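Local atomic coordinates of glycoside Hydrolase (Bacteroides uniformis, PDB entry 5TA0), a protein that probably hydrolyses agarose chains as a family 86 glycoside hydrolase with an alpha/beta barrel, captured here as an engineered variant holding neoagarooctaose. Residues M300-D305 against F603-V608; I307-M312 against Y530-Y535; F547-V552 against N619-K624; I562-G567 against S633-Q638. One frame throughout, in Å; residues are numbered along the deposited sequence. Where two conformers were deposited one is given.

Contact 1. Residues M300-D305 against F603-V608; sequences MEATMD and FGVIEV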
# COMPACT_ATOMS: atom_id res chain seq x y z
N MET A 300 -10.34 -2.11 3.16
CA MET A 300 -9.12 -1.31 3.31
C MET A 300 -9.40 0.19 3.38
O MET A 300 -8.66 0.92 4.04
CB MET A 300 -8.09 -1.64 2.22
CG MET A 300 -8.45 -1.23 0.83
SD MET A 300 -7.32 -1.85 -0.44
CE MET A 300 -5.94 -0.73 -0.27
N GLU A 301 -10.49 0.63 2.79
CA GLU A 301 -10.89 2.02 2.95
C GLU A 301 -11.18 2.35 4.43
O GLU A 301 -10.84 3.42 4.93
CB GLU A 301 -12.13 2.33 2.10
CG GLU A 301 -11.91 2.30 0.59
CD GLU A 301 -10.93 3.34 0.10
OE1 GLU A 301 -11.02 4.50 0.53
OE2 GLU A 301 -10.03 2.96 -0.67
N ALA A 302 -11.82 1.41 5.12
CA ALA A 302 -12.12 1.57 6.54
C ALA A 302 -10.85 1.55 7.40
O ALA A 302 -10.72 2.35 8.31
CB ALA A 302 -13.10 0.49 7.00
N THR A 303 -9.94 0.63 7.08
CA THR A 303 -8.68 0.56 7.80
C THR A 303 -7.93 1.90 7.71
O THR A 303 -7.53 2.48 8.71
CB THR A 303 -7.81 -0.55 7.20
OG1 THR A 303 -8.56 -1.78 7.20
CG2 THR A 303 -6.52 -0.73 7.95
N MET A 304 -7.77 2.37 6.48
CA MET A 304 -6.99 3.61 6.26
C MET A 304 -7.68 4.85 6.82
O MET A 304 -7.04 5.68 7.44
CB MET A 304 -6.64 3.76 4.79
CG MET A 304 -5.70 2.69 4.29
SD MET A 304 -5.11 2.91 2.60
CE MET A 304 -6.59 2.49 1.73
N ASP A 305 -9.00 4.92 6.66
CA ASP A 305 -9.77 6.02 7.28
C ASP A 305 -9.64 6.06 8.80
O ASP A 305 -9.60 7.14 9.39
CB ASP A 305 -11.27 5.96 6.90
CG ASP A 305 -11.57 6.55 5.52
OD1 ASP A 305 -10.64 6.88 4.76
OD2 ASP A 305 -12.78 6.62 5.18
N PHE A 603 -16.65 -5.06 7.94
CA PHE A 603 -15.95 -3.80 8.27
C PHE A 603 -15.60 -3.13 6.96
O PHE A 603 -14.83 -3.67 6.16
CB PHE A 603 -14.70 -4.05 9.12
CG PHE A 603 -13.96 -2.80 9.54
CD1 PHE A 603 -14.63 -1.68 10.03
CD2 PHE A 603 -12.57 -2.74 9.47
CE1 PHE A 603 -13.93 -0.56 10.43
CE2 PHE A 603 -11.87 -1.62 9.88
CZ PHE A 603 -12.55 -0.53 10.36
N GLY A 604 -16.21 -1.98 6.70
CA GLY A 604 -16.00 -1.29 5.43
C GLY A 604 -16.56 0.10 5.44
O GLY A 604 -17.44 0.43 6.26
N VAL A 605 -16.07 0.94 4.52
CA VAL A 605 -16.63 2.27 4.30
C VAL A 605 -17.72 2.22 3.23
O VAL A 605 -17.48 1.78 2.10
CB VAL A 605 -15.53 3.26 3.91
CG1 VAL A 605 -16.11 4.58 3.41
CG2 VAL A 605 -14.61 3.49 5.07
N ILE A 606 -18.91 2.68 3.62
CA ILE A 606 -20.01 2.90 2.69
C ILE A 606 -19.91 4.34 2.21
O ILE A 606 -20.02 5.29 3.00
CB ILE A 606 -21.38 2.69 3.40
CG1 ILE A 606 -21.46 1.37 4.16
CG2 ILE A 606 -22.52 2.81 2.39
CD1 ILE A 606 -21.17 0.15 3.37
N GLU A 607 -19.67 4.49 0.92
CA GLU A 607 -19.55 5.80 0.29
C GLU A 607 -20.94 6.30 -0.16
O GLU A 607 -21.65 5.60 -0.88
CB GLU A 607 -18.57 5.73 -0.87
CG GLU A 607 -17.14 5.60 -0.37
CD GLU A 607 -16.21 5.03 -1.42
OE1 GLU A 607 -16.23 3.81 -1.66
OE2 GLU A 607 -15.47 5.82 -2.04
N VAL A 608 -21.30 7.50 0.30
CA VAL A 608 -22.65 8.05 0.15
C VAL A 608 -22.55 9.39 -0.59
O VAL A 608 -22.14 10.39 -0.00
CB VAL A 608 -23.32 8.26 1.52
CG1 VAL A 608 -24.75 8.76 1.33
CG2 VAL A 608 -23.31 6.97 2.34

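Contact 2. Residues I307-M312 against Y530-Y535; sequences IEQYSM and YYATDY. With EDO (1,2-ethanediol), chain I.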
# COMPACT_ATOMS: atom_id res chain seq x y z
N ILE A 307 -7.06 4.96 10.72
CA ILE A 307 -5.72 5.48 11.06
C ILE A 307 -5.72 7.01 10.91
O ILE A 307 -5.29 7.74 11.80
CB ILE A 307 -4.62 4.85 10.20
CG1 ILE A 307 -4.48 3.35 10.51
CG2 ILE A 307 -3.31 5.55 10.41
CD1 ILE A 307 -3.56 2.63 9.54
N GLU A 308 -6.23 7.51 9.78
CA GLU A 308 -6.22 8.96 9.54
C GLU A 308 -7.08 9.71 10.55
O GLU A 308 -6.64 10.73 11.09
CB GLU A 308 -6.73 9.27 8.14
CG GLU A 308 -5.80 8.82 7.03
CD GLU A 308 -6.40 8.95 5.64
OE1 GLU A 308 -5.74 8.48 4.68
OE2 GLU A 308 -7.55 9.46 5.48
N GLN A 309 -8.30 9.21 10.79
CA GLN A 309 -9.21 9.93 11.69
C GLN A 309 -8.69 9.98 13.12
O GLN A 309 -8.77 11.03 13.78
CB GLN A 309 -10.59 9.28 11.67
CG GLN A 309 -11.60 9.84 12.68
CD GLN A 309 -12.07 11.24 12.36
OE1 GLN A 309 -12.92 11.45 11.51
NE2 GLN A 309 -11.50 12.21 13.04
N TYR A 310 -8.16 8.85 13.62
CA TYR A 310 -7.64 8.87 14.99
C TYR A 310 -6.35 9.67 15.09
O TYR A 310 -6.12 10.38 16.10
CB TYR A 310 -7.53 7.48 15.63
CG TYR A 310 -7.20 7.59 17.09
CD1 TYR A 310 -5.97 7.20 17.58
CD2 TYR A 310 -8.09 8.19 17.96
CE1 TYR A 310 -5.64 7.37 18.92
CE2 TYR A 310 -7.79 8.35 19.29
CZ TYR A 310 -6.57 7.95 19.77
OH TYR A 310 -6.25 8.12 21.10
N SER A 311 -5.51 9.64 14.05
CA SER A 311 -4.36 10.53 14.01
C SER A 311 -4.78 11.99 14.11
O SER A 311 -4.18 12.76 14.84
CB SER A 311 -3.53 10.27 12.75
OG SER A 311 -3.04 8.94 12.71
N MET A 312 -5.83 12.36 13.38
CA MET A 312 -6.33 13.73 13.52
C MET A 312 -6.78 14.04 14.94
O MET A 312 -6.40 15.06 15.50
CB MET A 312 -7.49 13.98 12.54
CG MET A 312 -7.02 14.17 11.11
SD MET A 312 -6.09 15.69 10.80
CE MET A 312 -7.39 16.89 11.06
N TYR A 530 -12.18 15.82 4.73
CA TYR A 530 -12.44 16.41 6.04
C TYR A 530 -12.79 15.32 7.05
O TYR A 530 -13.43 14.33 6.70
CB TYR A 530 -13.56 17.44 5.96
CG TYR A 530 -13.21 18.66 5.16
CD1 TYR A 530 -12.59 19.75 5.74
CD2 TYR A 530 -13.51 18.73 3.80
CE1 TYR A 530 -12.24 20.87 5.00
CE2 TYR A 530 -13.20 19.87 3.06
CZ TYR A 530 -12.55 20.93 3.66
OH TYR A 530 -12.25 22.06 2.93
N TYR A 531 -12.35 15.52 8.28
CA TYR A 531 -12.52 14.55 9.35
C TYR A 531 -13.52 15.06 10.37
O TYR A 531 -13.72 16.26 10.50
CB TYR A 531 -11.16 14.26 9.99
CG TYR A 531 -10.21 13.67 8.98
CD1 TYR A 531 -10.18 12.31 8.74
CD2 TYR A 531 -9.41 14.49 8.21
CE1 TYR A 531 -9.36 11.76 7.75
CE2 TYR A 531 -8.57 13.97 7.23
CZ TYR A 531 -8.56 12.60 7.02
OH TYR A 531 -7.76 12.06 6.01
N ALA A 532 -14.15 14.15 11.08
CA ALA A 532 -15.10 14.50 12.14
C ALA A 532 -14.36 14.83 13.44
O ALA A 532 -13.17 14.54 13.63
CB ALA A 532 -16.07 13.36 12.37
N THR A 533 -15.09 15.42 14.38
CA THR A 533 -14.53 15.74 15.67
C THR A 533 -14.33 14.53 16.58
O THR A 533 -13.58 14.61 17.53
CB THR A 533 -15.38 16.75 16.45
OG1 THR A 533 -16.68 16.20 16.69
CG2 THR A 533 -15.53 18.07 15.65
N ASP A 534 -15.01 13.42 16.29
CA ASP A 534 -14.95 12.23 17.13
C ASP A 534 -15.11 11.00 16.24
O ASP A 534 -15.33 11.12 15.04
CB ASP A 534 -16.08 12.30 18.19
CG ASP A 534 -15.77 11.54 19.46
OD1 ASP A 534 -14.83 10.73 19.51
OD2 ASP A 534 -16.51 11.80 20.45
N TYR A 535 -15.04 9.82 16.84
CA TYR A 535 -15.03 8.57 16.09
C TYR A 535 -15.47 7.42 17.00
O TYR A 535 -15.69 7.63 18.19
CB TYR A 535 -13.63 8.35 15.48
CG TYR A 535 -12.64 7.61 16.37
CD1 TYR A 535 -11.88 6.54 15.86
CD2 TYR A 535 -12.46 7.98 17.71
CE1 TYR A 535 -11.01 5.84 16.69
CE2 TYR A 535 -11.57 7.31 18.53
CZ TYR A 535 -10.84 6.22 18.00
OH TYR A 535 -9.97 5.53 18.83
C1 EDO I . -10.66 17.08 17.87
O1 EDO I . -11.03 15.97 17.04
C2 EDO I . -10.89 18.36 17.09
O2 EDO I . -12.19 18.34 16.50
O HOH W 1 -15.02 9.82 12.55

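Contact 3. Residues F547-V552 against N619-K624; sequences FNINNV and NTISLK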
# COMPACT_ATOMS: atom_id res chain seq x y z
N PHE A 547 -22.35 13.10 14.38
CA PHE A 547 -20.96 13.45 14.06
C PHE A 547 -20.95 14.85 13.47
O PHE A 547 -21.93 15.29 12.84
CB PHE A 547 -20.37 12.48 13.04
CG PHE A 547 -20.19 11.10 13.58
CD1 PHE A 547 -21.25 10.20 13.59
CD2 PHE A 547 -18.98 10.69 14.12
CE1 PHE A 547 -21.10 8.92 14.11
CE2 PHE A 547 -18.83 9.41 14.64
CZ PHE A 547 -19.89 8.53 14.64
N ASN A 548 -19.85 15.56 13.68
CA ASN A 548 -19.67 16.92 13.20
C ASN A 548 -18.42 17.03 12.35
O ASN A 548 -17.35 16.63 12.80
CB ASN A 548 -19.56 17.88 14.38
CG ASN A 548 -20.83 17.94 15.19
OD1 ASN A 548 -20.93 17.32 16.25
ND2 ASN A 548 -21.82 18.64 14.68
N ILE A 549 -18.56 17.60 11.15
CA ILE A 549 -17.45 17.83 10.23
C ILE A 549 -17.46 19.32 9.92
O ILE A 549 -18.37 19.80 9.23
CB ILE A 549 -17.54 16.97 8.97
CG1 ILE A 549 -17.53 15.47 9.32
CG2 ILE A 549 -16.39 17.30 8.01
CD1 ILE A 549 -17.59 14.53 8.14
N ASN A 550 -16.44 20.02 10.41
CA ASN A 550 -16.41 21.48 10.43
C ASN A 550 -15.28 22.11 9.62
O ASN A 550 -14.32 21.44 9.23
CB ASN A 550 -16.33 21.93 11.90
CG ASN A 550 -17.51 21.48 12.73
OD1 ASN A 550 -18.63 21.35 12.24
ND2 ASN A 550 -17.25 21.22 14.02
N ASN A 551 -15.39 23.42 9.37
CA ASN A 551 -14.46 24.19 8.55
C ASN A 551 -14.35 23.68 7.11
O ASN A 551 -13.29 23.76 6.50
CB ASN A 551 -13.06 24.30 9.21
CG ASN A 551 -12.81 25.63 9.93
OD1 ASN A 551 -13.36 26.71 9.59
ND2 ASN A 551 -11.88 25.59 10.87
N VAL A 552 -15.46 23.16 6.58
CA VAL A 552 -15.50 22.69 5.20
C VAL A 552 -15.59 23.90 4.27
O VAL A 552 -16.42 24.77 4.45
CB VAL A 552 -16.72 21.77 4.97
CG1 VAL A 552 -16.90 21.44 3.48
CG2 VAL A 552 -16.59 20.50 5.82
N ASN A 619 -21.01 21.06 9.60
CA ASN A 619 -22.00 20.07 9.19
C ASN A 619 -22.28 19.07 10.28
O ASN A 619 -21.35 18.59 10.94
CB ASN A 619 -21.48 19.30 7.97
CG ASN A 619 -21.20 20.22 6.81
OD1 ASN A 619 -22.12 20.58 6.08
ND2 ASN A 619 -19.96 20.63 6.65
N THR A 620 -23.55 18.72 10.44
CA THR A 620 -23.98 17.74 11.43
C THR A 620 -24.51 16.52 10.67
O THR A 620 -25.44 16.65 9.87
CB THR A 620 -25.07 18.37 12.33
OG1 THR A 620 -24.55 19.56 12.96
CG2 THR A 620 -25.55 17.39 13.40
N ILE A 621 -23.91 15.34 10.91
CA ILE A 621 -24.23 14.10 10.21
C ILE A 621 -24.80 13.15 11.26
O ILE A 621 -24.09 12.79 12.20
CB ILE A 621 -22.97 13.53 9.53
CG1 ILE A 621 -22.53 14.47 8.39
CG2 ILE A 621 -23.24 12.11 9.03
CD1 ILE A 621 -21.11 14.27 7.87
N SER A 622 -26.07 12.77 11.10
CA SER A 622 -26.79 11.94 12.07
C SER A 622 -27.09 10.58 11.46
O SER A 622 -27.58 10.51 10.34
CB SER A 622 -28.08 12.68 12.46
OG SER A 622 -29.05 11.83 13.00
N LEU A 623 -26.82 9.52 12.22
CA LEU A 623 -27.11 8.15 11.81
C LEU A 623 -28.02 7.48 12.82
O LEU A 623 -27.82 7.61 14.01
CB LEU A 623 -25.83 7.34 11.71
CG LEU A 623 -24.81 7.78 10.66
CD1 LEU A 623 -23.52 7.02 10.87
CD2 LEU A 623 -25.34 7.53 9.27
N LYS A 624 -29.01 6.75 12.32
CA LYS A 624 -29.89 5.98 13.20
C LYS A 624 -30.13 4.61 12.61
O LYS A 624 -30.67 4.50 11.52
CB LYS A 624 -31.23 6.69 13.43
CG LYS A 624 -32.10 5.98 14.46
CD LYS A 624 -33.48 6.62 14.57
CE LYS A 624 -33.42 7.97 15.21
NZ LYS A 624 -34.80 8.41 15.55
O HOH W 2 -21.20 21.05 13.20

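Contact 4. Residues I562-G567 against S633-Q638; sequences IRLGLG and STVTMQ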
# COMPACT_ATOMS: atom_id res chain seq x y z
N ILE A 562 -19.94 11.34 1.47
CA ILE A 562 -19.79 11.03 2.88
C ILE A 562 -19.33 9.58 2.99
O ILE A 562 -19.82 8.71 2.26
CB ILE A 562 -21.10 11.32 3.67
CG1 ILE A 562 -21.23 12.84 3.82
CG2 ILE A 562 -21.11 10.61 5.02
CD1 ILE A 562 -22.60 13.28 4.30
N ARG A 563 -18.39 9.35 3.90
CA ARG A 563 -17.71 8.06 4.03
C ARG A 563 -18.02 7.45 5.40
O ARG A 563 -17.47 7.88 6.41
CB ARG A 563 -16.20 8.26 3.86
CG ARG A 563 -15.78 8.92 2.54
CD ARG A 563 -14.32 9.33 2.56
NE ARG A 563 -13.48 8.14 2.76
CZ ARG A 563 -13.16 7.26 1.82
NH1 ARG A 563 -13.43 7.48 0.53
NH2 ARG A 563 -12.51 6.14 2.14
N LEU A 564 -18.93 6.47 5.43
CA LEU A 564 -19.40 5.87 6.67
C LEU A 564 -18.66 4.59 6.95
O LEU A 564 -18.93 3.58 6.32
CB LEU A 564 -20.90 5.58 6.62
CG LEU A 564 -21.79 6.76 6.26
CD1 LEU A 564 -23.24 6.27 6.23
CD2 LEU A 564 -21.63 7.90 7.26
N GLY A 565 -17.69 4.62 7.87
CA GLY A 565 -17.02 3.37 8.26
C GLY A 565 -17.92 2.62 9.24
O GLY A 565 -18.21 3.16 10.31
N LEU A 566 -18.31 1.39 8.88
CA LEU A 566 -19.20 0.58 9.72
C LEU A 566 -18.53 -0.75 10.01
O LEU A 566 -18.02 -1.39 9.09
CB LEU A 566 -20.54 0.33 9.02
CG LEU A 566 -21.34 1.56 8.59
CD1 LEU A 566 -22.65 1.09 7.97
CD2 LEU A 566 -21.57 2.50 9.75
N GLY A 567 -18.54 -1.16 11.28
CA GLY A 567 -18.10 -2.49 11.68
C GLY A 567 -19.23 -3.18 12.42
O GLY A 567 -19.49 -2.82 13.56
N SER A 633 -17.18 3.28 12.95
CA SER A 633 -15.76 3.49 13.21
C SER A 633 -15.36 4.94 12.91
O SER A 633 -14.73 5.59 13.73
CB SER A 633 -14.91 2.51 12.41
OG SER A 633 -15.25 2.52 11.06
N THR A 634 -15.74 5.43 11.72
CA THR A 634 -15.40 6.79 11.29
C THR A 634 -16.50 7.36 10.42
O THR A 634 -17.20 6.63 9.72
CB THR A 634 -14.07 6.83 10.47
OG1 THR A 634 -14.19 6.00 9.32
CG2 THR A 634 -12.88 6.39 11.30
N VAL A 635 -16.61 8.69 10.46
CA VAL A 635 -17.36 9.45 9.49
C VAL A 635 -16.44 10.55 8.98
O VAL A 635 -15.96 11.36 9.75
CB VAL A 635 -18.65 10.05 10.09
CG1 VAL A 635 -19.37 10.87 9.05
CG2 VAL A 635 -19.54 8.93 10.64
N THR A 636 -16.15 10.48 7.68
CA THR A 636 -15.31 11.49 7.00
C THR A 636 -16.02 11.92 5.73
O THR A 636 -17.03 11.36 5.35
CB THR A 636 -13.89 10.96 6.74
OG1 THR A 636 -13.92 9.86 5.81
CG2 THR A 636 -13.23 10.50 8.03
N MET A 637 -15.48 12.92 5.06
CA MET A 637 -16.16 13.46 3.86
C MET A 637 -15.14 13.95 2.85
O MET A 637 -14.23 14.68 3.19
CB MET A 637 -17.12 14.58 4.26
CG MET A 637 -17.93 15.14 3.11
SD MET A 637 -19.36 16.10 3.66
CE MET A 637 -18.52 17.49 4.41
N GLN A 638 -15.33 13.58 1.60
CA GLN A 638 -14.60 14.17 0.47
C GLN A 638 -15.45 15.23 -0.20
O GLN A 638 -16.62 15.01 -0.50
CB GLN A 638 -14.24 13.11 -0.57
CG GLN A 638 -13.18 12.13 -0.10
CD GLN A 638 -13.24 10.88 -0.92
OE1 GLN A 638 -14.15 10.06 -0.71
NE2 GLN A 638 -12.32 10.71 -1.86
O HOH W 3 -14.71 7.28 7.02

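Contact 1. Residues M300-D305 against F603-V608
Ala302 and Val605 meet where a helix of the alpha/beta barrel, 298-315, lies on the edge strand 602-609 of the C-terminal beta-sheet. The axes of the two short segments come within 5.9 Å and run almost at right angles, at 93°, so the helix lies across the strand and touches it at few points. Phe603 supplies the flat one, a ring face. Its CG stands anti to the backbone N (chi1 -178°), which extends the ring toward the helix and brings one face under the methyl of Ala302. Of the ring atoms beyond CB, CD1 lies 4.0 Å from Ala302 CB, CE1 comes closer, and CZ at the tip is 3.6 Å from that same carbon. Ala302 CB sits only 15° off the ring normal, which identifies a CH-pi contact over the face. Phe257 meets this ring edge-to-face from outside the two segments. Next along the strand, Gly604 CA rests 3.7 Å from Ala302 CB, a close passage of backbone against methyl. The polar ends of the helix residues turn to other partners: Glu301 makes salt bridges to Arg563 and Arg360, and Asp305 to Lys529, Arg360 and Arg563. Val605 completes the apolar patch. Its CB lies 4.0 Å from Glu301 CB, and its CG2 presses on the helix backbone, 3.5 Å from Ala302 CA, and also lies 3.6 Å from the carboxylate oxygen Asp305 OD2.

Contact 2. Residues I307-M312 against Y530-Y535
Tyr531 and Glu308 form the shortest polar link here: Tyr531 OH donates to Glu308 OE2 over 2.7 Å and reaches it from above the carboxylate plane, while OE2 lies at the edge of the phenol ring. Over one face of that ring sits Met312, its CG 4.1 Å from the centroid and its sulfur farther off and oblique, a Met-aromatic contact. Gln309 takes hold of the backbone at Ala532. With CG anti to its own N (chi1 173°) and the chain bent at chi2, the amide lies against the backbone of Ala532, and OE1 accepts from Ala532 N at 3.0 Å in the carbonyl plane, on a lone pair. The return bond, Gln309 NE2 to Ala532 O, is less certain because the position of that oxygen is in doubt. The geometry is that of a barrel helix, 298-315, docked on the interrupted strand 523-538 of the beta-sandwich region. Farther along, the Tyr310 and Tyr535 rings are near parallel, 26° apart, but slid so that they barely overlap, with centroids 5.1 Å apart. Trading Tyr531 for an alanine would probably leave Glu308 without its hydroxyl donor and Met312 without a ring to lie on. In the second shell, Lys529 and Arg360 make salt bridges to Glu308, Asp269 bonds the hydroxyl of Tyr310, and Trp260 NE1 bonds that of Tyr535.

Contact 3. Residues F547-V552 against N619-K624
Asn619 has its CG anti to the carbonyl carbon (chi1 -59°), and a chi2 of -82° then turns the amide so that ND2 faces Ile549 O. That oxygen takes two bonds from the one residue, from Asn619 ND2 at 3.1 Å and from Asn619 N at 2.9 Å, which arrive from opposite faces of the carbonyl plane. Asn619 OD1 is held in turn by Lys616 N and Asn581 ND2, so the amide is fixed at both ends. A leucine in place of Asn619 would probably leave Ile549 O with a single donor from this strand and Lys616 N without its side-chain acceptor. The ladder is antiparallel: Phe547 and Ile621 are a hydrogen-bonded pair, and Ile621 N reaches Phe547 O at 2.8 Å in an almost straight bond (179°). On the side of the Phe547 ring, Ile549 CD1 meets Ile621 CD1 at 3.5 Å. Asn548 and Thr620 point the other way, and Asn548 ND2 donates to a water at 2.9 Å. Strand 577-580 flanks 619-624 on its other side; the sheet's apolar face packs on strands 523-538 and 631-642, Phe547 on Val632 and Val635, while Val552, in the loop just past strand 545-549, touches Met637 and Ile639.

Contact 4. Residues I562-G567 against S633-Q638
Arg563 O is gripped by two donors, Thr636 N at 3.2 Å and a water at 2.9 Å. The water accepts from both Thr634 OG1 and Thr636 OG1, so a single molecule ties both threonines to the other strand. Arg563 N answers with a 2.8 Å bond to Thr636 O, which makes this an antiparallel hydrogen-bonded pair. Arg563 CD passes 3.3 Å from Thr636 OG1, and the bend beyond it at chi3 (61°) turns NH1 to Gln638 OE1, 3.0 Å away. That acceptor lies near the guanidinium plane, whereas NH1 stands well above the carbonyl plane of Gln638, whose NE2 bonds Glu527. NE and NH2 go to Asp305 and Glu301 of the barrel helix. Apolar groups occupy the other face of the sheet: Ile562 CG1 touches Met637 SD at 3.8 Å, and Leu564 CD2 lies alongside Val635 CG2 at 4.1 Å, all facing strand 619-624. At Gly565 a side chain would run into Ser633 OG and Thr634 OG1. This strand pair is therefore two-sided, greasy toward the sandwich interior and polar toward the barrel, where the buried guanidinium has all three nitrogens bonded and its charge is probably offset by the helix carboxylates.

Overall arrangement
Contacts 1 and 2 use successive parts of helix 298-315 to dock the barrel on one five-stranded sheet, contact 1 at its edge strand 602-609 and contact 2 at strand 523-538. Contact 4 joins the central strands of that sheet, and its centre lies about 6 Å from that of contact 1, since strands 602-609 and 558-568 are neighbours. Contact 3 belongs to the opposing sheet of the sandwich, meeting contact 4 through Leu623 on Leu564. Contacts 1 and 4 are wholly buried; contact 2 is partly buried, and contact 3 has polar residues on its outer side. Contacts 3 and 4 rest on backbone ladders, contact 2 on side-chain bonds and rings, contact 1 on apolar fit.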